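Local atomic coordinates of putative cytosine/guanine deaminase (Unidentified, PDB entry 2PAJ), a protein that catalyses the zinc-dependent hydrolytic deamination of 2-amino-4-hydroxypteridines such as isoxanthopterin, giving 2,4-dihydroxypteridines and ammonium. Residues 81-86 and 119-124; 124-129 and 344-349; 133-138 and 165-170; 140-145 and 182-187; 229-234 and 272-277. All blocks are in the same frame, centred on the assembly; numbering follows the deposited sequence.

Contact 1 of 5, residues 81-86 and 119-124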
# COMPACT_ATOMS: atom_id res chain seq x y z
N GLN A 81 13.66 0.21 -3.92
CA GLN A 81 13.74 0.73 -5.27
C GLN A 81 13.61 2.25 -5.35
O GLN A 81 13.83 2.84 -6.39
CB GLN A 81 12.68 0.06 -6.13
CG GLN A 81 13.13 -1.26 -6.68
CD GLN A 81 11.98 -2.15 -7.08
OE1 GLN A 81 11.04 -1.72 -7.74
NE2 GLN A 81 12.07 -3.42 -6.69
N SER A 82 13.25 2.87 -4.23
CA SER A 82 13.09 4.31 -4.20
C SER A 82 14.40 5.05 -4.46
O SER A 82 14.42 6.27 -4.59
CB SER A 82 12.50 4.74 -2.86
OG SER A 82 11.16 4.28 -2.76
N LEU A 83 15.49 4.29 -4.52
CA LEU A 83 16.80 4.87 -4.80
C LEU A 83 17.30 4.28 -6.10
O LEU A 83 18.45 4.46 -6.47
CB LEU A 83 17.80 4.56 -3.68
CG LEU A 83 17.71 5.36 -2.37
CD1 LEU A 83 18.74 4.80 -1.42
CD2 LEU A 83 17.95 6.85 -2.60
N LEU A 84 16.40 3.58 -6.79
CA LEU A 84 16.68 2.94 -8.07
C LEU A 84 15.59 3.34 -9.06
O LEU A 84 15.29 2.60 -10.00
CB LEU A 84 16.69 1.42 -7.90
CG LEU A 84 17.60 0.79 -6.83
CD1 LEU A 84 17.28 -0.68 -6.71
CD2 LEU A 84 19.06 1.01 -7.18
N LYS A 85 15.01 4.51 -8.83
CA LYS A 85 13.94 5.06 -9.66
C LYS A 85 14.19 4.89 -11.16
O LYS A 85 13.38 4.27 -11.87
CB LYS A 85 13.75 6.55 -9.35
CG LYS A 85 13.20 6.83 -7.94
CD LYS A 85 11.99 7.75 -8.02
CE LYS A 85 11.17 7.73 -6.74
NZ LYS A 85 11.70 8.62 -5.70
N GLY A 86 15.29 5.45 -11.64
CA GLY A 86 15.61 5.33 -13.05
C GLY A 86 15.17 4.04 -13.76
O GLY A 86 14.14 4.02 -14.43
N ALA A 119 13.67 3.76 1.96
CA ALA A 119 12.42 3.52 2.64
C ALA A 119 11.81 4.84 3.07
O ALA A 119 10.62 5.07 2.86
CB ALA A 119 12.65 2.65 3.86
N ARG A 120 12.63 5.70 3.65
CA ARG A 120 12.14 6.99 4.09
C ARG A 120 11.56 7.76 2.91
O ARG A 120 10.42 8.22 2.95
CB ARG A 120 13.25 7.80 4.78
CG ARG A 120 12.74 9.05 5.49
CD ARG A 120 13.76 9.53 6.52
NE ARG A 120 13.44 10.85 7.09
CZ ARG A 120 12.35 11.12 7.80
NH1 ARG A 120 11.46 10.17 8.03
NH2 ARG A 120 12.16 12.35 8.27
N ILE A 121 12.35 7.89 1.85
CA ILE A 121 11.90 8.59 0.65
C ILE A 121 10.54 8.11 0.15
O ILE A 121 9.58 8.88 0.10
CB ILE A 121 12.92 8.43 -0.49
CG1 ILE A 121 14.19 9.23 -0.18
CG2 ILE A 121 12.30 8.89 -1.79
CD1 ILE A 121 15.41 8.87 -1.05
N GLY A 122 10.45 6.84 -0.23
CA GLY A 122 9.19 6.31 -0.74
C GLY A 122 8.03 6.42 0.23
O GLY A 122 6.88 6.56 -0.18
N LEU A 123 8.34 6.34 1.51
CA LEU A 123 7.34 6.42 2.56
C LEU A 123 6.84 7.86 2.64
O LEU A 123 5.64 8.11 2.73
CB LEU A 123 7.97 5.99 3.89
CG LEU A 123 7.29 4.96 4.80
CD1 LEU A 123 6.82 3.76 4.00
CD2 LEU A 123 8.29 4.56 5.88
N ILE A 124 7.77 8.81 2.57
CA ILE A 124 7.42 10.22 2.63
C ILE A 124 6.56 10.64 1.43
O ILE A 124 5.56 11.34 1.60
CB ILE A 124 8.68 11.13 2.61
CG1 ILE A 124 9.57 10.86 3.83
CG2 ILE A 124 8.25 12.57 2.61
CD1 ILE A 124 8.94 11.20 5.15
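With CG of L83 (chi1 -77°) and CG1 of I121 (chi1 -71°) each opposite the carbonyl carbon, and both chains then running on extended, the branched ends of the two residues are directed at each other. Crossing at about a right angle, they bring L83 CD2 to 3.6 Å from I121 CD1, a methyl-to-methyl contact that is the main apolar touch here. The other branch of I121 serves a second neighbour, with CG2 lying 4.0 Å from K85 NZ. The lysine chain, bent at chi2 and chi4, thus passes its amino end obliquely by the isoleucine toward E125, one turn further along helix 112-127, where NZ forms a salt bridge with OE2. S82 faces the helix at G122, which presents bare backbone: S82 OG sits 3.5 Å from G122 CA, and the CA atoms of the two residues are 5.6 Å apart. The hydroxyl takes its polar partner within its own loop, in a weak hydrogen bond with L79 O. Helix 464-483 also packs on I121 through L467 and A471, and L83 reaches L117 and A118. The short 3-10 segment 81-83 is thereby seated on helix 112-127 just after the zinc-binding H76 and H78, and it begins with Q81, a probable substrate-binding residue. Chemically, the touch between the two segments is apolar packing and close backbone approach, while the lysine charge is probably balanced by E125, whose salt bridge adds an ionic tie to the same helix.

Contact 2 of 5, residues 124-129 and 344-349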
# COMPACT_ATOMS: atom_id res chain seq x y z
N ILE A 124 7.77 8.81 2.57
CA ILE A 124 7.42 10.22 2.63
C ILE A 124 6.56 10.64 1.43
O ILE A 124 5.56 11.34 1.60
CB ILE A 124 8.68 11.13 2.61
CG1 ILE A 124 9.57 10.86 3.83
CG2 ILE A 124 8.25 12.57 2.61
CD1 ILE A 124 8.94 11.20 5.15
N GLU A 125 6.94 10.24 0.23
CA GLU A 125 6.17 10.65 -0.92
C GLU A 125 4.82 9.97 -0.94
O GLU A 125 3.87 10.45 -1.57
CB GLU A 125 6.94 10.45 -2.23
CG GLU A 125 7.60 9.12 -2.47
CD GLU A 125 8.39 9.10 -3.80
OE1 GLU A 125 7.78 9.43 -4.84
OE2 GLU A 125 9.61 8.75 -3.81
N LEU A 126 4.71 8.89 -0.20
CA LEU A 126 3.46 8.14 -0.12
C LEU A 126 2.53 8.82 0.89
O LEU A 126 1.32 8.85 0.70
CB LEU A 126 3.76 6.71 0.31
CG LEU A 126 2.94 5.54 -0.20
CD1 LEU A 126 2.48 5.75 -1.62
CD2 LEU A 126 3.81 4.31 -0.10
N ALA A 127 3.12 9.36 1.95
CA ALA A 127 2.34 10.03 2.98
C ALA A 127 1.76 11.34 2.47
O ALA A 127 0.65 11.72 2.85
CB ALA A 127 3.19 10.27 4.21
N ARG A 128 2.50 12.04 1.62
CA ARG A 128 1.99 13.30 1.10
C ARG A 128 1.09 13.14 -0.11
O ARG A 128 0.78 14.11 -0.79
CB ARG A 128 3.13 14.27 0.82
CG ARG A 128 4.38 13.63 0.33
CD ARG A 128 5.53 14.61 0.38
NE ARG A 128 5.46 15.62 -0.67
CZ ARG A 128 5.64 16.92 -0.46
NH1 ARG A 128 5.89 17.38 0.76
NH2 ARG A 128 5.61 17.76 -1.48
N SER A 129 0.66 11.91 -0.38
CA SER A 129 -0.25 11.63 -1.48
C SER A 129 -1.53 11.15 -0.79
O SER A 129 -2.45 10.65 -1.43
CB SER A 129 0.30 10.55 -2.43
OG SER A 129 0.12 9.25 -1.92
N ALA A 344 5.68 6.78 -7.86
CA ALA A 344 5.24 5.91 -6.78
C ALA A 344 4.46 6.58 -5.65
O ALA A 344 4.92 6.65 -4.51
CB ALA A 344 6.44 5.16 -6.22
N ASP A 345 3.27 7.08 -5.97
CA ASP A 345 2.40 7.71 -4.99
C ASP A 345 0.99 7.28 -5.35
O ASP A 345 0.69 7.04 -6.52
CB ASP A 345 2.56 9.24 -4.97
CG ASP A 345 2.24 9.89 -6.31
OD1 ASP A 345 1.08 10.31 -6.50
OD2 ASP A 345 3.16 9.99 -7.16
N MET A 346 0.13 7.16 -4.34
CA MET A 346 -1.22 6.70 -4.57
C MET A 346 -2.10 7.61 -5.42
O MET A 346 -3.10 7.15 -5.97
CB MET A 346 -1.91 6.39 -3.23
CG MET A 346 -1.57 5.01 -2.65
SD MET A 346 -1.97 3.60 -3.74
CE MET A 346 -3.71 3.58 -3.65
N ILE A 347 -1.75 8.87 -5.55
CA ILE A 347 -2.56 9.75 -6.38
C ILE A 347 -2.28 9.52 -7.87
O ILE A 347 -3.21 9.39 -8.66
CB ILE A 347 -2.35 11.22 -5.96
CG1 ILE A 347 -3.29 11.51 -4.78
CG2 ILE A 347 -2.64 12.16 -7.10
CD1 ILE A 347 -2.91 12.69 -3.96
N SER A 348 -1.00 9.45 -8.24
CA SER A 348 -0.64 9.19 -9.62
C SER A 348 -1.24 7.86 -10.04
O SER A 348 -1.74 7.72 -11.17
CB SER A 348 0.88 9.10 -9.77
OG SER A 348 1.50 10.28 -9.31
N GLU A 349 -1.19 6.89 -9.13
CA GLU A 349 -1.71 5.54 -9.37
C GLU A 349 -3.21 5.49 -9.55
O GLU A 349 -3.73 4.85 -10.46
CB GLU A 349 -1.29 4.61 -8.22
CG GLU A 349 0.02 3.88 -8.46
CD GLU A 349 -0.09 2.86 -9.59
OE1 GLU A 349 -1.09 2.11 -9.62
OE2 GLU A 349 0.82 2.79 -10.44
O HOH W 1 7.97 7.97 -7.19
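E125 and L126 in the last turn of helix 112-127, and S129 just after it, pack in a buried helix-end contact against A344 to I347, where helix 346-359 begins. S129 OG is the polar link: it donates to L126 O at 2.9 Å and accepts from M346 N at 3.2 Å, the latter bond bent to 135° at the hydrogen. Its CB rests on D345 CB, 3.6 Å away, and its carbonyl side meets CD1 of I347. L126 extends CD1 over the backbone between A344 and M346, reaching 4.2 Å from M346 CG. A water also joins the segments, donating to E125 OE1 at 2.8 Å and accepting from A344 N; E125 OE2 is held separately by K85 in a salt bridge. M346 and I347 continue inward to W72 of strand 67-73, and L126 to C131 of strand 131-136. Both helices thus belong to the layer packed outside the strands, consistent with the TIM-barrel fold of the amidohydrolase family. The defined motif is the N-cap of helix 346-359 by D345: its OD1 takes S348 N at 2.8 Å, from above the carboxylate plane, and I347 N only weakly, whereas OD2 receives the S348 hydroxyl on the syn side.

Contact 3 of 5, residues 133-138 and 165-170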
# COMPACT_ATOMS: atom_id res chain seq x y z
N THR A 133 -1.78 3.85 5.10
CA THR A 133 -1.46 2.44 5.27
C THR A 133 -0.62 2.01 4.08
O THR A 133 -1.09 2.00 2.95
CB THR A 133 -2.71 1.56 5.32
OG1 THR A 133 -3.70 2.16 6.16
CG2 THR A 133 -2.36 0.20 5.88
N VAL A 134 0.63 1.64 4.34
CA VAL A 134 1.53 1.21 3.29
C VAL A 134 1.91 -0.25 3.48
O VAL A 134 2.06 -0.73 4.60
CB VAL A 134 2.82 2.05 3.31
CG1 VAL A 134 3.66 1.73 2.09
CG2 VAL A 134 2.49 3.53 3.39
N ALA A 135 2.02 -0.97 2.37
CA ALA A 135 2.40 -2.37 2.40
C ALA A 135 3.61 -2.49 1.49
O ALA A 135 3.54 -2.13 0.31
CB ALA A 135 1.25 -3.25 1.89
N ASP A 136 4.73 -2.96 2.03
CA ASP A 136 5.92 -3.12 1.23
C ASP A 136 6.27 -4.59 1.03
O ASP A 136 6.29 -5.37 1.99
CB ASP A 136 7.10 -2.38 1.85
CG ASP A 136 8.38 -2.56 1.04
OD1 ASP A 136 8.39 -2.20 -0.16
OD2 ASP A 136 9.38 -3.07 1.60
N HIS A 137 6.52 -4.96 -0.22
CA HIS A 137 6.90 -6.33 -0.58
C HIS A 137 8.42 -6.30 -0.54
O HIS A 137 9.09 -6.19 -1.57
CB HIS A 137 6.40 -6.68 -1.99
CG HIS A 137 6.52 -8.14 -2.32
ND1 HIS A 137 6.20 -8.65 -3.56
CD2 HIS A 137 6.92 -9.20 -1.57
CE1 HIS A 137 6.39 -9.96 -3.56
NE2 HIS A 137 6.83 -10.31 -2.36
N ASN A 138 8.95 -6.36 0.67
CA ASN A 138 10.39 -6.32 0.90
C ASN A 138 11.03 -7.67 0.62
O ASN A 138 10.56 -8.71 1.10
CB ASN A 138 10.67 -5.87 2.34
CG ASN A 138 12.16 -5.78 2.64
OD1 ASN A 138 12.97 -5.57 1.74
ND2 ASN A 138 12.51 -5.90 3.92
N VAL A 165 2.57 -2.56 6.78
CA VAL A 165 2.29 -3.97 6.56
C VAL A 165 3.52 -4.58 5.89
O VAL A 165 3.82 -4.29 4.74
CB VAL A 165 1.06 -4.17 5.65
CG1 VAL A 165 0.83 -5.64 5.38
CG2 VAL A 165 -0.16 -3.57 6.29
N LEU A 166 4.23 -5.44 6.62
CA LEU A 166 5.42 -6.07 6.07
C LEU A 166 5.10 -7.32 5.25
O LEU A 166 4.50 -8.26 5.75
CB LEU A 166 6.39 -6.43 7.19
CG LEU A 166 7.67 -7.16 6.75
CD1 LEU A 166 8.43 -6.32 5.73
CD2 LEU A 166 8.53 -7.45 7.96
N LEU A 167 5.51 -7.31 3.99
CA LEU A 167 5.29 -8.43 3.09
C LEU A 167 6.66 -9.10 2.92
O LEU A 167 7.35 -8.90 1.92
CB LEU A 167 4.75 -7.94 1.74
CG LEU A 167 3.60 -6.93 1.73
CD1 LEU A 167 3.22 -6.63 0.29
CD2 LEU A 167 2.43 -7.48 2.49
N ARG A 168 7.04 -9.90 3.91
CA ARG A 168 8.33 -10.59 3.95
C ARG A 168 8.53 -11.48 2.73
O ARG A 168 7.97 -12.56 2.64
CB ARG A 168 8.41 -11.42 5.24
CG ARG A 168 9.80 -11.57 5.85
CD ARG A 168 10.72 -12.43 5.01
NE ARG A 168 11.98 -12.72 5.69
CZ ARG A 168 12.97 -13.43 5.17
NH1 ARG A 168 12.86 -13.93 3.95
NH2 ARG A 168 14.09 -13.62 5.86
N GLY A 169 9.36 -11.00 1.80
CA GLY A 169 9.62 -11.75 0.59
C GLY A 169 10.92 -12.52 0.60
O GLY A 169 11.65 -12.50 1.59
N GLY A 170 11.21 -13.20 -0.50
CA GLY A 170 12.44 -13.96 -0.59
C GLY A 170 12.35 -15.18 -1.48
O GLY A 170 11.34 -15.42 -2.15
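A135 and D136 pair in register with V165 and L166 as part of the TIM barrel, where the parallel strands 131-136 and 163-168 are joined through helix 149-159 in a beta-alpha-beta crossover; the axes of 133-136 and 165-168 approach to 5.0 Å at 10°. The tight part is this backbone ladder. V165 N donates to V134 O, D136 N to V165 O and L167 N to D136 O, at 2.9 to 3.2 Å. On the face of A135 and V165, A135 CB lies 3.9 Å from V165 CB, and L167 CD1 comes up to both A135 CB and H137 CB. The opposite face is looser: L166 CD1 approaches N138 CB at 4.1 Å, while D136 turns its carboxylate to L79 N. No touching residue lies on a solvent side, and exposure begins only at G170. H137 is the centre of an inverse gamma turn, and its side chain is about 5 Å from the zinc. It is not among the metal ligands, but its NE2 bonds to A218 O and its carbonyl receives ND1 of the ligand H78, a second-shell link. H137 also sets CD2, at its ring edge, 3.5 Å from L167 O. A further backbone bond runs from G169 N to N138 O at 2.7 Å.

Contact 4 of 5, residues 140-145 and 182-187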
# COMPACT_ATOMS: atom_id res chain seq x y z
N VAL A 140 14.75 -7.80 0.28
CA VAL A 140 16.18 -7.73 0.47
C VAL A 140 16.45 -8.49 1.79
O VAL A 140 16.22 -7.99 2.90
CB VAL A 140 16.71 -6.27 0.51
CG1 VAL A 140 15.78 -5.37 -0.29
CG2 VAL A 140 16.88 -5.78 1.92
N TYR A 141 16.88 -9.73 1.61
CA TYR A 141 17.21 -10.65 2.69
C TYR A 141 18.24 -11.61 2.09
O TYR A 141 18.16 -11.95 0.90
CB TYR A 141 15.98 -11.44 3.12
CG TYR A 141 14.89 -10.60 3.75
CD1 TYR A 141 15.09 -9.97 4.99
CD2 TYR A 141 13.66 -10.42 3.10
CE1 TYR A 141 14.10 -9.20 5.56
CE2 TYR A 141 12.66 -9.64 3.67
CZ TYR A 141 12.89 -9.04 4.89
OH TYR A 141 11.94 -8.23 5.45
N TYR A 142 19.20 -12.04 2.89
CA TYR A 142 20.24 -12.96 2.43
C TYR A 142 21.06 -13.38 3.63
O TYR A 142 21.23 -12.62 4.57
CB TYR A 142 21.13 -12.29 1.39
CG TYR A 142 21.82 -11.03 1.88
CD1 TYR A 142 23.10 -11.09 2.45
CD2 TYR A 142 21.21 -9.78 1.73
CE1 TYR A 142 23.76 -9.93 2.84
CE2 TYR A 142 21.86 -8.61 2.11
CZ TYR A 142 23.14 -8.69 2.66
OH TYR A 142 23.82 -7.54 3.00
N PRO A 143 21.57 -14.62 3.61
CA PRO A 143 22.38 -15.13 4.71
C PRO A 143 23.45 -14.15 5.18
O PRO A 143 24.23 -13.64 4.38
CB PRO A 143 22.97 -16.41 4.14
CG PRO A 143 21.87 -16.89 3.25
CD PRO A 143 21.45 -15.63 2.54
N GLY A 144 23.47 -13.86 6.48
CA GLY A 144 24.47 -12.97 7.02
C GLY A 144 24.28 -11.48 6.82
O GLY A 144 25.19 -10.70 7.09
N MET A 145 23.10 -11.06 6.35
CA MET A 145 22.85 -9.64 6.15
C MET A 145 23.21 -8.91 7.45
O MET A 145 22.74 -9.27 8.53
CB MET A 145 21.38 -9.43 5.79
CG MET A 145 20.97 -7.97 5.60
SD MET A 145 19.34 -7.83 4.79
CE MET A 145 18.36 -8.92 5.80
N PRO A 182 26.94 -12.70 -5.62
CA PRO A 182 27.51 -12.21 -4.35
C PRO A 182 26.63 -12.43 -3.11
O PRO A 182 25.46 -12.78 -3.21
CB PRO A 182 27.73 -10.72 -4.62
CG PRO A 182 26.61 -10.38 -5.59
CD PRO A 182 26.60 -11.58 -6.52
N THR A 183 27.24 -12.23 -1.94
CA THR A 183 26.57 -12.37 -0.64
C THR A 183 25.09 -11.99 -0.71
O THR A 183 24.21 -12.80 -0.44
CB THR A 183 27.22 -11.44 0.44
OG1 THR A 183 28.65 -11.55 0.40
CG2 THR A 183 26.72 -11.80 1.84
N ALA A 184 24.83 -10.74 -1.08
CA ALA A 184 23.48 -10.19 -1.15
C ALA A 184 22.41 -10.90 -1.99
O ALA A 184 21.23 -10.89 -1.61
CB ALA A 184 23.56 -8.73 -1.58
N LEU A 185 22.78 -11.50 -3.11
CA LEU A 185 21.78 -12.16 -3.95
C LEU A 185 21.58 -13.66 -3.75
O LEU A 185 20.85 -14.29 -4.52
CB LEU A 185 22.09 -11.91 -5.43
CG LEU A 185 22.03 -10.47 -5.96
CD1 LEU A 185 20.73 -9.83 -5.46
CD2 LEU A 185 23.25 -9.65 -5.50
N ARG A 186 22.20 -14.23 -2.72
CA ARG A 186 22.06 -15.67 -2.45
C ARG A 186 20.78 -16.00 -1.71
O ARG A 186 20.41 -15.32 -0.74
CB ARG A 186 23.23 -16.20 -1.64
CG ARG A 186 24.33 -16.82 -2.47
CD ARG A 186 25.54 -17.09 -1.61
NE ARG A 186 26.77 -17.03 -2.39
CZ ARG A 186 27.95 -16.77 -1.85
NH1 ARG A 186 28.05 -16.56 -0.54
NH2 ARG A 186 29.03 -16.73 -2.63
N PRO A 187 20.09 -17.06 -2.15
CA PRO A 187 18.85 -17.44 -1.49
C PRO A 187 19.02 -17.84 -0.02
O PRO A 187 20.12 -18.07 0.46
CB PRO A 187 18.32 -18.58 -2.36
CG PRO A 187 19.55 -19.16 -2.98
CD PRO A 187 20.39 -17.95 -3.28
O HOH W 2 24.39 -14.81 1.76
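Y142 lays the face of its ring on A184: the CA atom of A184 stands 3.6 Å from the ring centroid, 12° off the normal, a CH-pi contact almost directly over the centre. The opposite face is taken by CB of M145, so the ring is sandwiched between its own turn and the facing loop. That pose follows from chi1 of 58°, which sets CG between the backbone N and the carbonyl carbon. At the ring's rim, T183 CG2 meets Y142 CE1 at 3.6 Å and A184 CB approaches CE2. P143 continues the surface, its CD lying 3.5 Å from R186 O and its CG close to P187 O. The direct contacts are thus non-polar or between CH groups and carbonyls; the polar link is a water that donates to P143 O at 2.9 Å and to T183 O at 3.0 Å. A type II turn from Y142 to M145, with G144 at positive phi, holds the tyrosine and M145 in this fold-back. Both are beta-alpha loops at the C-terminal end of the barrel strands: residues 140-145 lead from strand 131-136 into helix 149-159, where Y141 OH bonds S150 and V140 O bonds S149, and residues 182-187 lead from strand 163-168 into helix 190-203.

Contact 5 of 5, residues 229-234 and 272-277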
# COMPACT_ATOMS: atom_id res chain seq x y z
N ARG A 229 6.60 -27.79 -3.43
CA ARG A 229 6.43 -28.55 -2.19
C ARG A 229 6.56 -27.51 -1.08
O ARG A 229 5.89 -27.57 -0.04
CB ARG A 229 7.54 -29.60 -2.08
CG ARG A 229 7.77 -30.21 -0.70
CD ARG A 229 9.19 -30.79 -0.67
NE ARG A 229 9.52 -31.58 0.52
CZ ARG A 229 10.67 -32.24 0.67
NH1 ARG A 229 11.60 -32.22 -0.28
NH2 ARG A 229 10.89 -32.96 1.78
N GLU A 230 7.45 -26.55 -1.32
CA GLU A 230 7.68 -25.49 -0.37
C GLU A 230 6.52 -24.50 -0.29
O GLU A 230 6.29 -23.93 0.77
CB GLU A 230 8.98 -24.76 -0.72
CG GLU A 230 10.19 -25.39 -0.08
CD GLU A 230 11.48 -24.72 -0.50
OE1 GLU A 230 12.50 -24.87 0.22
OE2 GLU A 230 11.49 -24.05 -1.56
N MET A 231 5.78 -24.29 -1.37
CA MET A 231 4.68 -23.34 -1.24
C MET A 231 3.55 -23.92 -0.39
O MET A 231 2.81 -23.18 0.26
CB MET A 231 4.20 -22.79 -2.61
CG MET A 231 4.15 -23.71 -3.82
SD MET A 231 4.02 -22.77 -5.42
CE MET A 231 2.28 -22.80 -5.74
N ARG A 232 3.44 -25.25 -0.36
CA ARG A 232 2.41 -25.86 0.47
C ARG A 232 2.78 -25.64 1.94
O ARG A 232 2.00 -25.06 2.71
CB ARG A 232 2.27 -27.36 0.20
CG ARG A 232 1.53 -27.69 -1.08
CD ARG A 232 0.92 -29.07 -1.00
NE ARG A 232 0.16 -29.44 -2.19
CZ ARG A 232 0.71 -29.73 -3.37
NH1 ARG A 232 2.03 -29.67 -3.51
NH2 ARG A 232 -0.05 -30.07 -4.41
N GLU A 233 3.97 -26.08 2.32
CA GLU A 233 4.40 -25.92 3.70
C GLU A 233 4.48 -24.45 4.07
O GLU A 233 4.16 -24.05 5.18
CB GLU A 233 5.73 -26.65 3.94
CG GLU A 233 6.86 -26.29 2.99
CD GLU A 233 7.97 -27.36 2.97
OE1 GLU A 233 7.68 -28.51 2.55
OE2 GLU A 233 9.13 -27.05 3.36
N THR A 234 4.91 -23.64 3.12
CA THR A 234 5.02 -22.21 3.37
C THR A 234 3.64 -21.61 3.68
O THR A 234 3.52 -20.68 4.49
CB THR A 234 5.62 -21.51 2.15
OG1 THR A 234 6.51 -20.49 2.58
CG2 THR A 234 4.54 -20.93 1.28
N GLY A 272 -3.78 -22.92 -6.72
CA GLY A 272 -4.86 -23.52 -5.97
C GLY A 272 -4.45 -24.88 -5.45
O GLY A 272 -4.61 -25.17 -4.27
N GLU A 273 -3.89 -25.70 -6.33
CA GLU A 273 -3.46 -27.05 -5.99
C GLU A 273 -2.32 -27.14 -4.97
O GLU A 273 -2.00 -28.23 -4.49
CB GLU A 273 -3.09 -27.79 -7.27
CG GLU A 273 -4.26 -28.59 -7.82
CD GLU A 273 -4.02 -29.14 -9.21
OE1 GLU A 273 -2.97 -29.77 -9.44
OE2 GLU A 273 -4.91 -28.96 -10.06
N HIS A 274 -1.73 -26.00 -4.64
CA HIS A 274 -0.64 -25.95 -3.68
C HIS A 274 -0.93 -25.03 -2.51
O HIS A 274 -0.02 -24.38 -1.99
CB HIS A 274 0.64 -25.52 -4.38
CG HIS A 274 1.10 -26.50 -5.41
ND1 HIS A 274 2.19 -27.32 -5.22
CD2 HIS A 274 0.56 -26.86 -6.60
CE1 HIS A 274 2.31 -28.14 -6.24
NE2 HIS A 274 1.33 -27.88 -7.10
N ASP A 275 -2.19 -25.00 -2.10
CA ASP A 275 -2.65 -24.20 -0.97
C ASP A 275 -2.34 -22.70 -1.05
O ASP A 275 -2.07 -22.07 -0.03
CB ASP A 275 -2.07 -24.76 0.34
CG ASP A 275 -2.47 -26.21 0.59
OD1 ASP A 275 -3.69 -26.52 0.61
OD2 ASP A 275 -1.56 -27.05 0.78
N TRP A 276 -2.39 -22.13 -2.26
CA TRP A 276 -2.09 -20.72 -2.43
C TRP A 276 -3.21 -19.85 -2.99
O TRP A 276 -2.97 -18.95 -3.79
CB TRP A 276 -0.81 -20.53 -3.25
CG TRP A 276 0.36 -20.31 -2.39
CD1 TRP A 276 1.07 -21.26 -1.69
CD2 TRP A 276 0.88 -19.04 -1.97
NE1 TRP A 276 1.99 -20.66 -0.86
CE2 TRP A 276 1.90 -19.31 -1.01
CE3 TRP A 276 0.59 -17.71 -2.30
CZ2 TRP A 276 2.63 -18.28 -0.38
CZ3 TRP A 276 1.31 -16.69 -1.68
CH2 TRP A 276 2.32 -16.98 -0.73
N LEU A 277 -4.43 -20.12 -2.56
CA LEU A 277 -5.59 -19.32 -2.95
C LEU A 277 -6.43 -19.17 -1.69
O LEU A 277 -6.14 -19.80 -0.67
CB LEU A 277 -6.42 -20.01 -4.04
CG LEU A 277 -5.88 -20.23 -5.46
CD1 LEU A 277 -7.03 -20.65 -6.37
CD2 LEU A 277 -5.22 -18.98 -5.99
O HOH W 3 -0.35 -25.32 3.20
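M231 O receives the indole NE1 of W276 at 2.9 Å, with an N-H...O angle of 132°. The oxygen lies in the indole plane, while the donor is tilted out of the carbonyl plane. T234 CG2 fills the neighbouring part of the same ring edge, 3.3 Å from W276 NE1. M231 itself leans between two rings: its SD is 5.4 Å from the centroid of the W276 five-membered ring, an oblique Met-aromatic contact, and its CE touches H274 CB at 3.5 Å. The bend at chi3 of M231 (-97°) turns that methyl toward the histidine. R232 comes from the next position on the helix, its chain extended from CG to NE, and puts its guanidinium over one face of H274. NH2 stands 3.5 Å above the imidazole plane near its centre, the two planes being 44° apart. The imidazole is fixed from elsewhere, by a hydrogen bond between H274 ND1 and P228 O and by stacking with F270. D275, at positive phi, is the C-prime residue of the Schellman motif ending helix 267-273. W276 also packs on M245 and S247, so the turn after helix 267-273 meets helix 228-240, with W276 reaching strand 244-248, which carries the zinc ligand H248.

In the fold
Contacts 1 and 2 share I124 on helix 112-127 and are joined by a salt bridge, K85 NZ to E125 OE2 at 2.8 Å. That helix also packs onto the strand of contact 3, L126 CD2 meeting V134 CG1 at 3.4 Å. Contact 3 is the closest to the metal: the H137 side chain is about 5 Å from the zinc, against about 11 Å for that of A344 in contact 2, 12 Å for S82 in contact 1, 13 Å for W276 in contact 5 and 14 Å for Y141 in contact 4. Contacts 3 and 4 touch where R168 meets Y141 in a cation-pi pair. Contact 5 lies apart, its nearest atoms about 8 Å from contact 3 and about 9 Å from contact 4.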